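PDB 4H40: putative cell adhesion protein from Bacteroides fragilis, which is probably a structural subunit of a cell-surface pilus in a human gut bacterium and may take part in adhesion. Local coordinates for residues 138-144 and 177-183; 55-60 and 117-123; 203-209 and 266-272. One frame throughout, in Å; residues are numbered along the deposited sequence.

Contact 1. Residues 138-144 and 177-183; sequences EYLLATD and IINQTAR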
loop_
_atom_site.group_PDB
_atom_site.type_symbol
_atom_site.label_atom_id
_atom_site.label_comp_id
_atom_site.label_asym_id
_atom_site.label_seq_id
_atom_site.Cartn_x
_atom_site.Cartn_y
_atom_site.Cartn_z
ATOM N N GLU B 138 -9.136 11.815 18.913
ATOM C CA GLU B 138 -10.048 12.944 18.994
ATOM C C GLU B 138 -9.944 13.875 17.796
ATOM O O GLU B 138 -8.891 13.983 17.172
ATOM C CB GLU B 138 -9.863 13.730 20.290
ATOM C CG GLU B 138 -8.532 14.427 20.435
ATOM C CD GLU B 138 -8.420 15.110 21.777
ATOM O OE1 GLU B 138 -9.202 16.060 22.001
ATOM O OE2 GLU B 138 -7.627 14.643 22.629
ATOM N N TYR B 139 -11.065 14.532 17.475
ATOM C CA TYR B 139 -11.137 15.522 16.405
ATOM C C TYR B 139 -11.232 16.885 17.009
ATOM O O TYR B 139 -11.821 17.026 18.075
ATOM C CB TYR B 139 -12.333 15.280 15.467
ATOM C CG TYR B 139 -12.333 13.929 14.814
ATOM C CD1 TYR B 139 -11.370 13.588 13.869
ATOM C CD2 TYR B 139 -13.295 12.977 15.138
ATOM C CE1 TYR B 139 -11.364 12.332 13.266
ATOM C CE2 TYR B 139 -13.320 11.728 14.507
ATOM C CZ TYR B 139 -12.338 11.405 13.592
ATOM O OH TYR B 139 -12.332 10.166 13.022
ATOM N N LEU B 140 -10.620 17.884 16.348
ATOM C CA LEU B 140 -10.698 19.275 16.756
ATOM C C LEU B 140 -10.781 20.156 15.546
ATOM O O LEU B 140 -9.855 20.231 14.737
ATOM C CB LEU B 140 -9.565 19.747 17.686
ATOM C CG LEU B 140 -9.657 21.234 18.062
ATOM C CD1 LEU B 140 -10.502 21.470 19.309
ATOM C CD2 LEU B 140 -8.291 21.855 18.161
ATOM N N LEU B 141 -11.928 20.809 15.424
ATOM C CA LEU B 141 -12.192 21.795 14.400
ATOM C C LEU B 141 -11.830 23.121 14.989
ATOM O O LEU B 141 -12.106 23.356 16.164
ATOM C CB LEU B 141 -13.657 21.775 13.964
ATOM C CG LEU B 141 -14.186 20.557 13.221
ATOM C CD1 LEU B 141 -15.647 20.727 12.962
ATOM C CD2 LEU B 141 -13.506 20.386 11.882
ATOM N N ALA B 142 -11.168 23.967 14.225
ATOM C CA ALA B 142 -10.736 25.261 14.733
ATOM C C ALA B 142 -10.415 26.227 13.601
ATOM O O ALA B 142 -10.470 25.874 12.416
ATOM C CB ALA B 142 -9.491 25.074 15.605
ATOM N N THR B 143 -10.070 27.447 13.992
ATOM C CA THR B 143 -9.578 28.533 13.158
ATOM C C THR B 143 -8.216 28.083 12.610
ATOM O O THR B 143 -7.397 27.547 13.362
ATOM C CB THR B 143 -9.468 29.800 14.038
ATOM O OG1 THR B 143 -10.758 30.142 14.555
ATOM C CG2 THR B 143 -8.878 30.973 13.303
ATOM N N ASP B 144 -7.982 28.257 11.314
ATOM C CA ASP B 144 -6.715 27.865 10.710
ATOM C C ASP B 144 -6.165 29.002 9.897
ATOM O O ASP B 144 -6.801 29.431 8.931
ATOM C CB ASP B 144 -6.885 26.618 9.844
ATOM C CG ASP B 144 -5.689 25.702 9.850
ATOM O OD1 ASP B 144 -4.599 26.153 9.459
ATOM O OD2 ASP B 144 -5.851 24.526 10.219
ATOM N N ILE B 177 -14.715 26.576 9.998
ATOM C CA ILE B 177 -13.596 25.985 10.732
ATOM C C ILE B 177 -13.158 24.693 10.001
ATOM O O ILE B 177 -13.840 24.214 9.108
ATOM C CB ILE B 177 -13.908 25.814 12.249
ATOM C CG1 ILE B 177 -15.176 24.954 12.515
ATOM C CG2 ILE B 177 -13.980 27.190 12.943
ATOM C CD1 ILE B 177 -15.629 24.851 14.027
ATOM N N ILE B 178 -11.991 24.187 10.314
ATOM C CA ILE B 178 -11.396 23.047 9.621
ATOM C C ILE B 178 -10.638 22.222 10.642
ATOM O O ILE B 178 -10.287 22.731 11.718
ATOM C CB ILE B 178 -10.506 23.591 8.450
ATOM C CG1 ILE B 178 -9.999 22.493 7.493
ATOM C CG2 ILE B 178 -9.410 24.569 8.927
ATOM C CD1 ILE B 178 -9.661 22.967 6.129
ATOM N N ASN B 179 -10.420 20.943 10.323
ATOM C CA ASN B 179 -9.762 19.941 11.170
ATOM C C ASN B 179 -8.297 20.218 11.424
ATOM O O ASN B 179 -7.531 20.501 10.497
ATOM C CB ASN B 179 -9.890 18.562 10.546
ATOM C CG ASN B 179 -11.223 17.951 10.794
ATOM O OD1 ASN B 179 -11.534 17.533 11.918
ATOM N ND2 ASN B 179 -12.049 17.965 9.766
ATOM N N GLN B 180 -7.910 20.041 12.687
ATOM C CA GLN B 180 -6.543 20.234 13.152
ATOM C C GLN B 180 -5.791 18.935 13.213
ATOM O O GLN B 180 -4.562 18.950 13.269
ATOM C CB GLN B 180 -6.535 20.931 14.527
ATOM C CG GLN B 180 -7.155 22.336 14.501
ATOM C CD GLN B 180 -6.616 23.193 13.382
ATOM O OE1 GLN B 180 -5.456 23.610 13.385
ATOM N NE2 GLN B 180 -7.418 23.400 12.357
ATOM N N THR B 181 -6.519 17.819 13.137
ATOM C CA THR B 181 -5.928 16.489 13.202
ATOM C C THR B 181 -6.143 15.706 11.909
ATOM O O THR B 181 -6.962 16.075 11.062
ATOM C CB THR B 181 -6.497 15.664 14.394
ATOM O OG1 THR B 181 -7.787 15.212 14.078
ATOM C CG2 THR B 181 -6.570 16.416 15.657
ATOM N N ALA B 182 -5.433 14.584 11.793
ATOM C CA ALA B 182 -5.629 13.659 10.707
ATOM C C ALA B 182 -6.751 12.722 11.123
ATOM O O ALA B 182 -7.138 12.693 12.301
ATOM C CB ALA B 182 -4.338 12.886 10.452
ATOM N N ARG B 183 -7.278 11.959 10.179
ATOM C CA ARG B 183 -8.324 10.988 10.422
ATOM C C ARG B 183 -7.961 9.686 9.751
ATOM O O ARG B 183 -7.492 9.687 8.617
ATOM C CB ARG B 183 -9.659 11.515 9.895
ATOM C CG ARG B 183 -10.807 10.541 10.100
ATOM C CD ARG B 183 -12.108 11.103 9.611
ATOM N NE ARG B 183 -12.991 10.040 9.166
ATOM C CZ ARG B 183 -14.208 9.834 9.649
ATOM N NH1 ARG B 183 -14.699 10.633 10.594
ATOM N NH2 ARG B 183 -14.952 8.838 9.183
HETATM O O HOH W 1 -9.481 17.305 13.598
HETATM O O HOH W 2 -6.178 22.072 8.709
#
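I177 lies against L141, its CD1 3.7 Å from L141 CB. Its CG1, set between the backbone N and the carbonyl carbon (chi1 57°), runs beside L141 CB and carries CD1 onto it, while I119 and S121 of strand 113-121 touch I177 too. I178 makes the regular backbone pair, its N giving to A142 O and its O taking A142 N at 2.9 Å; its CG2 rests on D144 CB. N179 faces L141 across a non-hydrogen-bonded pair, and the CD2 methyl of L141 is as close to the amide carbon as to its O and N. N179 OD1 accepts from a water 2.7 Å away that also takes the N-H groups of L140 and T181. This is a two-residue antiparallel bridge on the long strand 177-190, which is interrupted just beyond it in this fimbrillin-like fold. At the interruption Q180 N sits 2.8 Å from L140 O, nearly in line with the C=O bond, although the N-H itself is bent (149°). The Q180 side chain folds back (chi2 -49°) so that NE2 bonds both I178 O, at 3.0 Å, and D144 OD2, at 2.9 Å; it meets I178 O from the face opposite A142 N. R146 holds the other oxygen of D144. T181, beside E138 O and Y139 CD1, donates OG1 to A182 O. R183 CG meets the Y139 ring edge, 3.3 Å from Y139 OH, whose hydrogen bond goes to H254.

Contact 2. Residues 55-60 and 117-123; sequences STIRLV and FRILSPA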
loop_
_atom_site.group_PDB
_atom_site.type_symbol
_atom_site.label_atom_id
_atom_site.label_comp_id
_atom_site.label_asym_id
_atom_site.label_seq_id
_atom_site.Cartn_x
_atom_site.Cartn_y
_atom_site.Cartn_z
ATOM N N SER B 55 -23.004 19.435 18.731
ATOM C CA SER B 55 -21.597 19.782 18.916
ATOM C C SER B 55 -21.493 21.133 19.608
ATOM O O SER B 55 -22.472 21.878 19.659
ATOM C CB SER B 55 -20.847 19.788 17.586
ATOM O OG SER B 55 -21.204 20.882 16.763
ATOM N N THR B 56 -20.331 21.422 20.191
ATOM C CA THR B 56 -20.128 22.690 20.886
ATOM C C THR B 56 -19.013 23.459 20.225
ATOM O O THR B 56 -18.115 22.851 19.630
ATOM C CB THR B 56 -19.824 22.496 22.391
ATOM O OG1 THR B 56 -18.619 21.741 22.557
ATOM C CG2 THR B 56 -20.976 21.859 23.153
ATOM N N ILE B 57 -19.083 24.794 20.302
ATOM C CA ILE B 57 -18.034 25.672 19.797
ATOM C C ILE B 57 -17.632 26.602 20.923
ATOM O O ILE B 57 -18.485 26.999 21.705
ATOM C CB ILE B 57 -18.382 26.454 18.478
ATOM C CG1 ILE B 57 -19.414 27.548 18.670
ATOM C CG2 ILE B 57 -18.766 25.556 17.313
ATOM C CD1 ILE B 57 -18.830 28.885 18.476
ATOM N N ARG B 58 -16.343 26.920 21.027
ATOM C CA ARG B 58 -15.805 27.911 21.958
ATOM C C ARG B 58 -15.388 29.162 21.196
ATOM O O ARG B 58 -14.607 29.089 20.249
ATOM C CB ARG B 58 -14.608 27.396 22.776
ATOM C CG ARG B 58 -13.887 28.530 23.545
ATOM C CD ARG B 58 -12.858 28.064 24.549
ATOM N NE ARG B 58 -13.417 27.099 25.495
ATOM C CZ ARG B 58 -14.011 27.408 26.642
ATOM N NH1 ARG B 58 -14.113 28.674 27.026
ATOM N NH2 ARG B 58 -14.495 26.452 27.419
ATOM N N LEU B 59 -15.872 30.302 21.641
ATOM C CA LEU B 59 -15.500 31.576 21.070
ATOM C C LEU B 59 -14.399 32.141 21.963
ATOM O O LEU B 59 -14.647 32.340 23.148
ATOM C CB LEU B 59 -16.759 32.462 21.018
ATOM C CG LEU B 59 -16.745 33.726 20.172
ATOM C CD1 LEU B 59 -16.718 33.410 18.702
ATOM C CD2 LEU B 59 -17.984 34.518 20.437
ATOM N N VAL B 60 -13.156 32.258 21.426
ATOM C CA VAL B 60 -11.943 32.768 22.100
ATOM C C VAL B 60 -11.767 34.221 21.647
ATOM O O VAL B 60 -11.621 34.465 20.440
ATOM C CB VAL B 60 -10.658 31.914 21.815
ATOM C CG1 VAL B 60 -9.470 32.384 22.660
ATOM C CG2 VAL B 60 -10.901 30.417 22.004
ATOM N N PHE B 117 -10.959 37.102 17.047
ATOM C CA PHE B 117 -11.621 35.949 17.634
ATOM C C PHE B 117 -11.251 34.671 16.898
ATOM O O PHE B 117 -11.055 34.658 15.680
ATOM C CB PHE B 117 -13.162 36.129 17.762
ATOM C CG PHE B 117 -13.937 36.283 16.474
ATOM C CD1 PHE B 117 -14.099 37.529 15.887
ATOM C CD2 PHE B 117 -14.523 35.179 15.857
ATOM C CE1 PHE B 117 -14.791 37.667 14.672
ATOM C CE2 PHE B 117 -15.225 35.317 14.644
ATOM C CZ PHE B 117 -15.359 36.563 14.064
ATOM N N ARG B 118 -11.109 33.600 17.681
ATOM C CA ARG B 118 -10.802 32.253 17.213
ATOM C C ARG B 118 -11.892 31.312 17.694
ATOM O O ARG B 118 -12.601 31.620 18.663
ATOM C CB ARG B 118 -9.416 31.780 17.685
ATOM C CG ARG B 118 -8.285 32.684 17.256
ATOM C CD ARG B 118 -6.976 31.947 17.205
ATOM N NE ARG B 118 -6.208 32.418 16.060
ATOM C CZ ARG B 118 -5.654 31.638 15.143
ATOM N NH1 ARG B 118 -5.714 30.321 15.255
ATOM N NH2 ARG B 118 -5.012 32.167 14.122
ATOM N N ILE B 119 -12.057 30.185 16.989
ATOM C CA ILE B 119 -13.066 29.170 17.296
ATOM C C ILE B 119 -12.394 27.838 17.463
ATOM O O ILE B 119 -11.423 27.538 16.766
ATOM C CB ILE B 119 -14.200 29.060 16.209
ATOM C CG1 ILE B 119 -14.573 30.391 15.506
ATOM C CG2 ILE B 119 -15.422 28.259 16.702
ATOM C CD1 ILE B 119 -15.224 31.403 16.344
ATOM N N LEU B 120 -12.960 27.028 18.358
ATOM C CA LEU B 120 -12.589 25.646 18.657
ATOM C C LEU B 120 -13.856 24.829 18.753
ATOM O O LEU B 120 -14.862 25.321 19.281
ATOM C CB LEU B 120 -11.807 25.540 19.975
ATOM C CG LEU B 120 -10.488 26.258 20.062
ATOM C CD1 LEU B 120 -10.212 26.641 21.465
ATOM C CD2 LEU B 120 -9.348 25.416 19.527
ATOM N N SER B 121 -13.815 23.586 18.273
ATOM C CA SER B 121 -14.945 22.666 18.387
ATOM C C SER B 121 -14.400 21.248 18.491
ATOM O O SER B 121 -13.671 20.825 17.584
ATOM C CB SER B 121 -15.929 22.812 17.231
ATOM O OG SER B 121 -17.040 21.956 17.436
ATOM N N PRO B 122 -14.628 20.525 19.615
ATOM C CA PRO B 122 -15.450 20.871 20.802
ATOM C C PRO B 122 -14.955 22.095 21.582
ATOM O O PRO B 122 -13.795 22.493 21.442
ATOM C CB PRO B 122 -15.348 19.609 21.677
ATOM C CG PRO B 122 -15.034 18.507 20.718
ATOM C CD PRO B 122 -14.103 19.148 19.731
ATOM N N ALA B 123 -15.844 22.674 22.426
ATOM C CA ALA B 123 -15.549 23.857 23.242
ATOM C C ALA B 123 -14.596 23.513 24.397
ATOM O O ALA B 123 -14.910 23.762 25.570
ATOM C CB ALA B 123 -16.843 24.473 23.770
#
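Strand 56-60, an inner strand also bonded to 74-79, pairs antiparallel with the end of strand 113-121, with R58-L120 and V60-R118 as hydrogen-bonded pairs. Between them L59 and I119 form a non-hydrogen-bonded pair on the face they share. Their side chains run side by side in the same direction, L59 CD1 to I119 CD1 3.4 Å, and L59 CD1 also reaches F117 CD2 at 4.0 Å. I57 CD1 continues the apolar row against I119 CG2, at 3.9 Å. On the face of R58 and V60, V60 CG2 touches L120 CD1 at 3.9 Å.

Past S121 the chain bends at a cis peptide bond before P122, and side chains take over the pairing. Rotation about the CA-CB bond of S121 sets OG opposite the backbone N (chi1 -177°), facing T56 O, to which it donates at 2.6 Å. T56 OG1 in turn accepts A123 N at 2.9 Å in a nearly straight bond (172°), and G98 O is a further partner of that hydroxyl. The R58 chain turns at chi3 and sends NH2 to A123 O at 3.3 Å, approaching from above the carbonyl plane, while its NE goes to K124 O and NH1 to S73.

P122 has no N-H to offer, so at the hydroxyl of S121 and that of T56 the polar pairing of these two segments carries on where the regular backbone pattern stops.

Contact 3. Residues 203-209 and 266-272; sequences GIEISGI and SISVLLN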
loop_
_atom_site.group_PDB
_atom_site.type_symbol
_atom_site.label_atom_id
_atom_site.label_comp_id
_atom_site.label_asym_id
_atom_site.label_seq_id
_atom_site.Cartn_x
_atom_site.Cartn_y
_atom_site.Cartn_z
ATOM N N GLY B 203 -10.967 -3.971 20.121
ATOM C CA GLY B 203 -11.173 -3.197 18.901
ATOM C C GLY B 203 -9.969 -3.078 17.982
ATOM O O GLY B 203 -9.193 -4.027 17.821
ATOM N N ILE B 204 -9.795 -1.895 17.383
ATOM C CA ILE B 204 -8.679 -1.600 16.476
ATOM C C ILE B 204 -7.667 -0.706 17.196
ATOM O O ILE B 204 -8.006 0.404 17.618
ATOM C CB ILE B 204 -9.200 -0.959 15.155
ATOM C CG1 ILE B 204 -10.101 -1.943 14.397
ATOM C CG2 ILE B 204 -8.028 -0.440 14.276
ATOM C CD1 ILE B 204 -11.002 -1.310 13.488
ATOM N N GLU B 205 -6.441 -1.210 17.357
ATOM C CA GLU B 205 -5.358 -0.480 17.998
ATOM C C GLU B 205 -4.304 -0.056 16.953
ATOM O O GLU B 205 -3.722 -0.886 16.251
ATOM C CB GLU B 205 -4.738 -1.298 19.123
ATOM C CG GLU B 205 -3.719 -0.504 19.919
ATOM C CD GLU B 205 -3.381 -1.077 21.279
ATOM O OE1 GLU B 205 -3.126 -2.302 21.372
ATOM O OE2 GLU B 205 -3.351 -0.290 22.254
ATOM N N ILE B 206 -4.142 1.261 16.830
ATOM C CA ILE B 206 -3.188 1.941 15.978
ATOM C C ILE B 206 -1.989 2.277 16.898
ATOM O O ILE B 206 -2.179 2.807 17.984
ATOM C CB ILE B 206 -3.865 3.166 15.313
ATOM C CG1 ILE B 206 -5.175 2.740 14.589
ATOM C CG2 ILE B 206 -2.904 3.906 14.365
ATOM C CD1 ILE B 206 -5.981 3.845 14.009
ATOM N N SER B 207 -0.782 1.872 16.500
ATOM C CA SER B 207 0.457 2.029 17.268
ATOM C C SER B 207 1.554 2.666 16.433
ATOM O O SER B 207 1.579 2.489 15.215
ATOM C CB SER B 207 0.940 0.664 17.759
ATOM O OG SER B 207 0.285 0.240 18.944
ATOM N N GLY B 208 2.461 3.369 17.102
ATOM C CA GLY B 208 3.597 4.035 16.476
ATOM C C GLY B 208 3.258 5.397 15.916
ATOM O O GLY B 208 3.784 5.802 14.876
ATOM N N ILE B 209 2.369 6.112 16.602
ATOM C CA ILE B 209 1.930 7.431 16.158
ATOM C C ILE B 209 2.542 8.519 17.091
ATOM O O ILE B 209 3.269 8.182 18.029
ATOM C CB ILE B 209 0.383 7.481 16.041
ATOM C CG1 ILE B 209 -0.309 6.699 17.196
ATOM C CG2 ILE B 209 -0.026 6.950 14.699
ATOM C CD1 ILE B 209 -1.699 7.140 17.548
ATOM N N SER B 266 7.294 2.529 10.952
ATOM C CA SER B 266 6.060 1.791 10.718
ATOM C C SER B 266 4.968 2.181 11.709
ATOM O O SER B 266 5.244 2.462 12.876
ATOM C CB SER B 266 6.289 0.287 10.808
ATOM O OG SER B 266 7.259 -0.107 9.866
ATOM N N ILE B 267 3.721 2.187 11.223
ATOM C CA ILE B 267 2.500 2.358 11.999
ATOM C C ILE B 267 1.805 0.990 11.934
ATOM O O ILE B 267 1.446 0.571 10.833
ATOM C CB ILE B 267 1.603 3.540 11.489
ATOM C CG1 ILE B 267 2.249 4.905 11.820
ATOM C CG2 ILE B 267 0.182 3.456 12.093
ATOM C CD1 ILE B 267 1.722 6.065 11.012
ATOM N N SER B 268 1.692 0.269 13.068
ATOM C CA SER B 268 0.974 -1.001 13.096
ATOM C C SER B 268 -0.494 -0.739 13.454
ATOM O O SER B 268 -0.813 0.162 14.239
ATOM C CB SER B 268 1.606 -2.005 14.048
ATOM O OG SER B 268 1.048 -1.987 15.348
ATOM N N VAL B 269 -1.377 -1.507 12.819
ATOM C CA VAL B 269 -2.820 -1.473 12.982
ATOM C C VAL B 269 -3.263 -2.906 13.342
ATOM O O VAL B 269 -3.183 -3.801 12.502
ATOM C CB VAL B 269 -3.540 -0.915 11.723
ATOM C CG1 VAL B 269 -5.051 -1.002 11.874
ATOM C CG2 VAL B 269 -3.139 0.524 11.452
ATOM N N LEU B 270 -3.685 -3.120 14.606
ATOM C CA LEU B 270 -4.169 -4.426 15.048
ATOM C C LEU B 270 -5.687 -4.452 15.113
ATOM O O LEU B 270 -6.272 -3.743 15.917
ATOM C CB LEU B 270 -3.619 -4.793 16.424
ATOM C CG LEU B 270 -2.245 -5.354 16.544
ATOM C CD1 LEU B 270 -1.966 -5.629 17.998
ATOM C CD2 LEU B 270 -2.112 -6.638 15.779
ATOM N N LEU B 271 -6.309 -5.314 14.323
ATOM C CA LEU B 271 -7.750 -5.454 14.303
ATOM C C LEU B 271 -8.124 -6.686 15.084
ATOM O O LEU B 271 -7.695 -7.774 14.733
ATOM C CB LEU B 271 -8.265 -5.537 12.856
ATOM C CG LEU B 271 -7.936 -4.340 11.958
ATOM C CD1 LEU B 271 -6.616 -4.550 11.223
ATOM C CD2 LEU B 271 -9.014 -4.094 10.975
ATOM N N ASN B 272 -8.860 -6.507 16.189
ATOM C CA ASN B 272 -9.352 -7.576 17.053
ATOM C C ASN B 272 -10.812 -7.753 16.739
ATOM O O ASN B 272 -11.636 -6.894 17.086
ATOM C CB ASN B 272 -9.115 -7.236 18.511
ATOM C CG ASN B 272 -7.672 -6.958 18.817
ATOM O OD1 ASN B 272 -6.889 -7.867 19.017
ATOM N ND2 ASN B 272 -7.295 -5.698 18.833
HETATM O O HOH W 3 -4.640 -4.723 20.726
HETATM O O HOH W 4 6.886 4.718 14.517
#
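N272 lays CB, CG and ND2 against G203 O. Its CB lies 3.3 Å from G203 O and its CG 3.4 Å from the same oxygen. CG stands anti to the carbonyl carbon (chi1 -57°), and from there ND2 donates to G203 O at 2.7 Å, with the oxygen close to the plane of the amide. ND2 also makes a weak bond to a water that donates to E205 OE1. The backbone N of N272 donates to G203 O as well, at 3.0 Å, from the opposite face of its carbonyl plane. N272 OD1 accepts a weak hydrogen bond from Q281 NE2 of strand 278-287.

From this end the strands 203-207 and 266-272 run antiparallel, 169° apart, as the two inner strands of a four-stranded sheet. E205 and L270 exchange backbone bonds, as do S207 and S268, where the bond from S268 N is weak. One face is aliphatic: I204 CG1 meets L271 CG at 4.0 Å, I204 CG2 meets V269 CG1 at 3.9 Å, and I206 CG2 meets I267 CG2 at 3.9 Å. This face packs onto strand 177-190, with M184, F186 and V188 beneath it, in the manner of a beta-sandwich. The other face carries E205, S207, S268 and L270, and E205 makes a salt bridge with R239.

The chemistry therefore divides by face, apolar toward strand 177-190 and mostly polar on the other side, while G203 O takes two donors from N272, a side-chain bond added to the backbone pairing.

Overall arrangement
Contacts 1 and 2 are continuous, their centres 11 Å apart: strand 113-121 of contact 2 is the sheet neighbour of 141-142 in contact 1. Probable hydrogen bonds join them, L141 O to S121 N at 2.7 Å and T143 OG1 to I119 N at 2.8 Å. Contact 3 stands apart, its centre about 22 Å from that of contact 1 and its nearest atoms about 7 Å away, but strand 177-190 spans the gap, passing through contact 1 and packing farther along against contact 3. Contacts 2 and 3 lie on opposite sides of the chain's centre, about 30 Å between centres, consistent with a two-lobed molecule having contact 1 near its middle.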